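Local coordinates for hypothetical protein Atu2684 (PDB 2AXO) that is of unknown function but belongs to the DUF1223 family of the thioredoxin clan and carries a disulfide between two closely spaced cysteines, at residues Gly170-Glu182 against Lys228-Thr240. Sequence-based numbering, arbitrary orientation.
Sequences GKADVVVAYFTRE and KVKKGGCAVLLQT
Y178 and K228 meet ring face to side-chain end: the lysine lies over the tyrosine ring, with CE 3.6 Å from the ring centroid and only 13° off its normal. NZ sits further toward the CD2–CE2 side, 3.7 Å from the same centroid, which meets the geometry of a cation-pi contact. A bend in the lysine chain at chi3 brings this end across the ring, and a salt bridge to D205 holds the ammonium from outside. The opposite face of the Y178 ring receives V176 CG1 near its rim, while V229 CG2 reaches the edge at CE1.

F179 uses its ring differently. With CG placed between the backbone N and carbonyl carbon (chi1 57°), the ring folds over the neighbouring strand, and G233 CA lies 4.0 Å from its centroid. G233 has no side chain, and its carbonyl carbon lies 3.5 Å above the plane of the F179 ring, over the centre.

Between these two contacts, which lie on opposite faces of the sheet, 172-180 and 232-240 run antiparallel. Paired bonds link D173 with Q239, V175 with L237, A177 with A235 and F179 with G233; the straightest, F179 N to G233 O, measures 2.9 Å with 176° at the hydrogen. V174, V176, V236 and L238 share one face, where V174 CG1 meets V236 CG1 at 4.1 Å, and pack against strand 161-165. On the other face, A177, F179 and A235 meet strand 74-79, and Q239 OE1 and NE2 are hydrogen-bonded to R100 and Y104 of helix 95-107. The pair therefore forms the centre of a four-stranded antiparallel sheet, flanked by 196-212 and 247-257, and lies packed between the sheet containing 74-79, consistent with the thioredoxin clan, and the three-stranded sheet containing 161-165.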
# COMPACT_ATOMS: atom_id res chain seq x y z
N GLY A 170 -15.17 -2.86 -28.24
CA GLY A 170 -15.07 -3.15 -26.82
C GLY A 170 -15.71 -2.09 -25.94
O GLY A 170 -16.43 -1.21 -26.42
N LYS A 171 -15.43 -2.18 -24.65
CA LYS A 171 -15.98 -1.22 -23.69
C LYS A 171 -14.86 -0.63 -22.85
O LYS A 171 -13.88 -1.31 -22.52
CB LYS A 171 -17.02 -1.90 -22.79
CG LYS A 171 -18.34 -2.16 -23.50
CD LYS A 171 -19.42 -2.63 -22.53
CE LYS A 171 -19.20 -4.06 -22.08
NZ LYS A 171 -19.39 -5.04 -23.18
N ALA A 172 -14.99 0.64 -22.51
CA ALA A 172 -13.97 1.29 -21.70
C ALA A 172 -14.56 2.47 -20.96
O ALA A 172 -15.53 3.06 -21.41
CB ALA A 172 -12.82 1.75 -22.60
N ASP A 173 -13.97 2.80 -19.82
CA ASP A 173 -14.46 3.94 -19.08
C ASP A 173 -13.74 5.17 -19.58
O ASP A 173 -12.60 5.09 -20.03
CB ASP A 173 -14.17 3.81 -17.58
CG ASP A 173 -15.00 2.75 -16.91
OD1 ASP A 173 -16.19 2.61 -17.26
OD2 ASP A 173 -14.45 2.06 -16.03
N VAL A 174 -14.43 6.30 -19.53
CA VAL A 174 -13.82 7.55 -19.91
C VAL A 174 -13.32 8.09 -18.58
O VAL A 174 -14.10 8.61 -17.78
CB VAL A 174 -14.84 8.51 -20.54
CG1 VAL A 174 -14.18 9.84 -20.87
CG2 VAL A 174 -15.42 7.88 -21.80
N VAL A 175 -12.02 7.94 -18.33
CA VAL A 175 -11.41 8.38 -17.07
C VAL A 175 -10.69 9.72 -17.20
O VAL A 175 -9.94 9.94 -18.15
CB VAL A 175 -10.39 7.32 -16.57
CG1 VAL A 175 -9.78 7.76 -15.24
CG2 VAL A 175 -11.07 5.96 -16.43
N VAL A 176 -10.93 10.61 -16.25
CA VAL A 176 -10.27 11.91 -16.26
C VAL A 176 -9.42 12.05 -15.01
O VAL A 176 -9.92 11.91 -13.89
CB VAL A 176 -11.27 13.08 -16.30
CG1 VAL A 176 -10.52 14.41 -16.29
CG2 VAL A 176 -12.15 12.98 -17.54
N ALA A 177 -8.13 12.30 -15.21
CA ALA A 177 -7.20 12.48 -14.12
C ALA A 177 -6.81 13.95 -14.08
O ALA A 177 -6.25 14.48 -15.04
CB ALA A 177 -5.96 11.61 -14.33
N TYR A 178 -7.15 14.61 -12.98
CA TYR A 178 -6.87 16.03 -12.81
C TYR A 178 -5.52 16.20 -12.14
O TYR A 178 -5.21 15.51 -11.17
CB TYR A 178 -7.97 16.67 -11.96
CG TYR A 178 -9.35 16.53 -12.57
CD1 TYR A 178 -9.80 17.43 -13.55
CD2 TYR A 178 -10.21 15.50 -12.18
CE1 TYR A 178 -11.07 17.30 -14.12
CE2 TYR A 178 -11.48 15.36 -12.75
CZ TYR A 178 -11.90 16.26 -13.72
OH TYR A 178 -13.15 16.12 -14.28
N PHE A 179 -4.71 17.13 -12.64
CA PHE A 179 -3.41 17.37 -12.05
C PHE A 179 -3.03 18.83 -12.05
O PHE A 179 -3.64 19.66 -12.74
CB PHE A 179 -2.32 16.58 -12.81
CG PHE A 179 -2.26 16.90 -14.28
CD1 PHE A 179 -2.88 16.05 -15.20
CD2 PHE A 179 -1.61 18.05 -14.74
CE1 PHE A 179 -2.85 16.34 -16.57
CE2 PHE A 179 -1.58 18.35 -16.10
CZ PHE A 179 -2.20 17.50 -17.02
N THR A 180 -2.02 19.14 -11.25
CA THR A 180 -1.48 20.48 -11.20
C THR A 180 -0.37 20.38 -12.23
O THR A 180 0.22 19.32 -12.41
CB THR A 180 -0.88 20.82 -9.80
OG1 THR A 180 0.09 19.82 -9.44
CG2 THR A 180 -1.97 20.86 -8.75
N ARG A 181 -0.12 21.47 -12.94
CA ARG A 181 0.91 21.49 -13.96
C ARG A 181 2.28 21.31 -13.32
O ARG A 181 3.01 20.36 -13.62
CB ARG A 181 0.83 22.81 -14.73
CG ARG A 181 1.96 23.07 -15.68
CD ARG A 181 2.00 22.07 -16.81
NE ARG A 181 2.81 22.59 -17.90
CZ ARG A 181 3.22 21.88 -18.94
NH1 ARG A 181 2.89 20.59 -19.03
NH2 ARG A 181 3.95 22.46 -19.88
N GLU A 182 2.63 22.23 -12.42
CA GLU A 182 3.89 22.17 -11.70
C GLU A 182 3.66 22.62 -10.26
O GLU A 182 3.07 23.66 -10.02
CB GLU A 182 4.93 23.07 -12.35
CG GLU A 182 6.29 22.99 -11.68
CD GLU A 182 6.68 24.26 -10.98
OE1 GLU A 182 7.04 25.24 -11.69
OE2 GLU A 182 6.64 24.30 -9.73
N LYS A 228 -11.45 22.97 -12.35
CA LYS A 228 -10.44 22.01 -11.93
C LYS A 228 -9.32 21.88 -12.96
O LYS A 228 -8.14 21.86 -12.60
CB LYS A 228 -11.07 20.64 -11.67
CG LYS A 228 -12.11 20.66 -10.56
CD LYS A 228 -12.27 19.32 -9.89
CE LYS A 228 -12.78 18.25 -10.84
NZ LYS A 228 -12.78 16.94 -10.14
N VAL A 229 -9.67 21.79 -14.24
CA VAL A 229 -8.64 21.67 -15.26
C VAL A 229 -7.74 22.91 -15.23
O VAL A 229 -6.53 22.82 -15.42
CB VAL A 229 -9.25 21.50 -16.67
CG1 VAL A 229 -8.14 21.30 -17.69
CG2 VAL A 229 -10.22 20.32 -16.69
N LYS A 230 -8.34 24.07 -14.97
CA LYS A 230 -7.61 25.33 -14.91
C LYS A 230 -6.55 25.37 -13.81
O LYS A 230 -5.66 26.21 -13.83
CB LYS A 230 -8.58 26.49 -14.75
CG LYS A 230 -9.33 26.84 -16.02
CD LYS A 230 -8.39 27.42 -17.06
CE LYS A 230 -9.13 27.72 -18.36
NZ LYS A 230 -8.22 28.31 -19.38
N LYS A 231 -6.66 24.47 -12.83
CA LYS A 231 -5.69 24.42 -11.73
C LYS A 231 -4.39 23.80 -12.22
O LYS A 231 -3.39 23.79 -11.51
CB LYS A 231 -6.24 23.60 -10.56
CG LYS A 231 -7.30 24.30 -9.72
CD LYS A 231 -7.88 23.37 -8.65
CE LYS A 231 -6.82 22.90 -7.66
NZ LYS A 231 -7.41 22.00 -6.63
N GLY A 232 -4.42 23.27 -13.44
CA GLY A 232 -3.24 22.64 -14.02
C GLY A 232 -3.66 22.05 -15.34
O GLY A 232 -3.48 22.65 -16.40
N GLY A 233 -4.23 20.85 -15.29
CA GLY A 233 -4.68 20.21 -16.50
C GLY A 233 -5.35 18.90 -16.17
O GLY A 233 -5.60 18.59 -15.01
N CYS A 234 -5.65 18.13 -17.21
CA CYS A 234 -6.26 16.84 -16.99
C CYS A 234 -5.86 15.95 -18.15
O CYS A 234 -5.44 16.43 -19.21
CB CYS A 234 -7.79 16.96 -16.90
SG CYS A 234 -8.68 17.24 -18.46
N ALA A 235 -5.95 14.65 -17.92
CA ALA A 235 -5.64 13.67 -18.93
C ALA A 235 -6.89 12.83 -19.06
O ALA A 235 -7.48 12.45 -18.06
CB ALA A 235 -4.46 12.81 -18.48
N VAL A 236 -7.32 12.59 -20.30
CA VAL A 236 -8.49 11.76 -20.54
C VAL A 236 -7.92 10.41 -20.93
O VAL A 236 -7.12 10.31 -21.86
CB VAL A 236 -9.35 12.29 -21.71
CG1 VAL A 236 -10.47 11.29 -22.02
CG2 VAL A 236 -9.95 13.65 -21.34
N LEU A 237 -8.31 9.37 -20.20
CA LEU A 237 -7.81 8.04 -20.48
C LEU A 237 -8.98 7.13 -20.84
O LEU A 237 -9.90 6.96 -20.04
CB LEU A 237 -7.09 7.47 -19.25
CG LEU A 237 -5.96 8.32 -18.65
CD1 LEU A 237 -5.43 7.66 -17.39
CD2 LEU A 237 -4.83 8.51 -19.67
N LEU A 238 -8.97 6.58 -22.05
CA LEU A 238 -10.04 5.67 -22.45
C LEU A 238 -9.51 4.32 -21.99
O LEU A 238 -8.76 3.65 -22.72
CB LEU A 238 -10.25 5.69 -23.97
CG LEU A 238 -11.46 4.90 -24.49
CD1 LEU A 238 -12.75 5.45 -23.89
CD2 LEU A 238 -11.49 4.99 -26.00
N GLN A 239 -9.90 3.93 -20.78
CA GLN A 239 -9.38 2.72 -20.18
C GLN A 239 -10.30 1.52 -19.99
O GLN A 239 -11.39 1.63 -19.43
CB GLN A 239 -8.73 3.11 -18.84
CG GLN A 239 -8.01 2.00 -18.09
CD GLN A 239 -7.04 2.54 -17.06
OE1 GLN A 239 -7.30 3.55 -16.39
NE2 GLN A 239 -5.92 1.85 -16.90
N THR A 240 -9.83 0.38 -20.48
CA THR A 240 -10.57 -0.87 -20.36
C THR A 240 -10.30 -1.43 -18.97
O THR A 240 -9.43 -0.93 -18.25
CB THR A 240 -10.10 -1.91 -21.39
OG1 THR A 240 -8.74 -2.28 -21.13
CG2 THR A 240 -10.21 -1.35 -22.79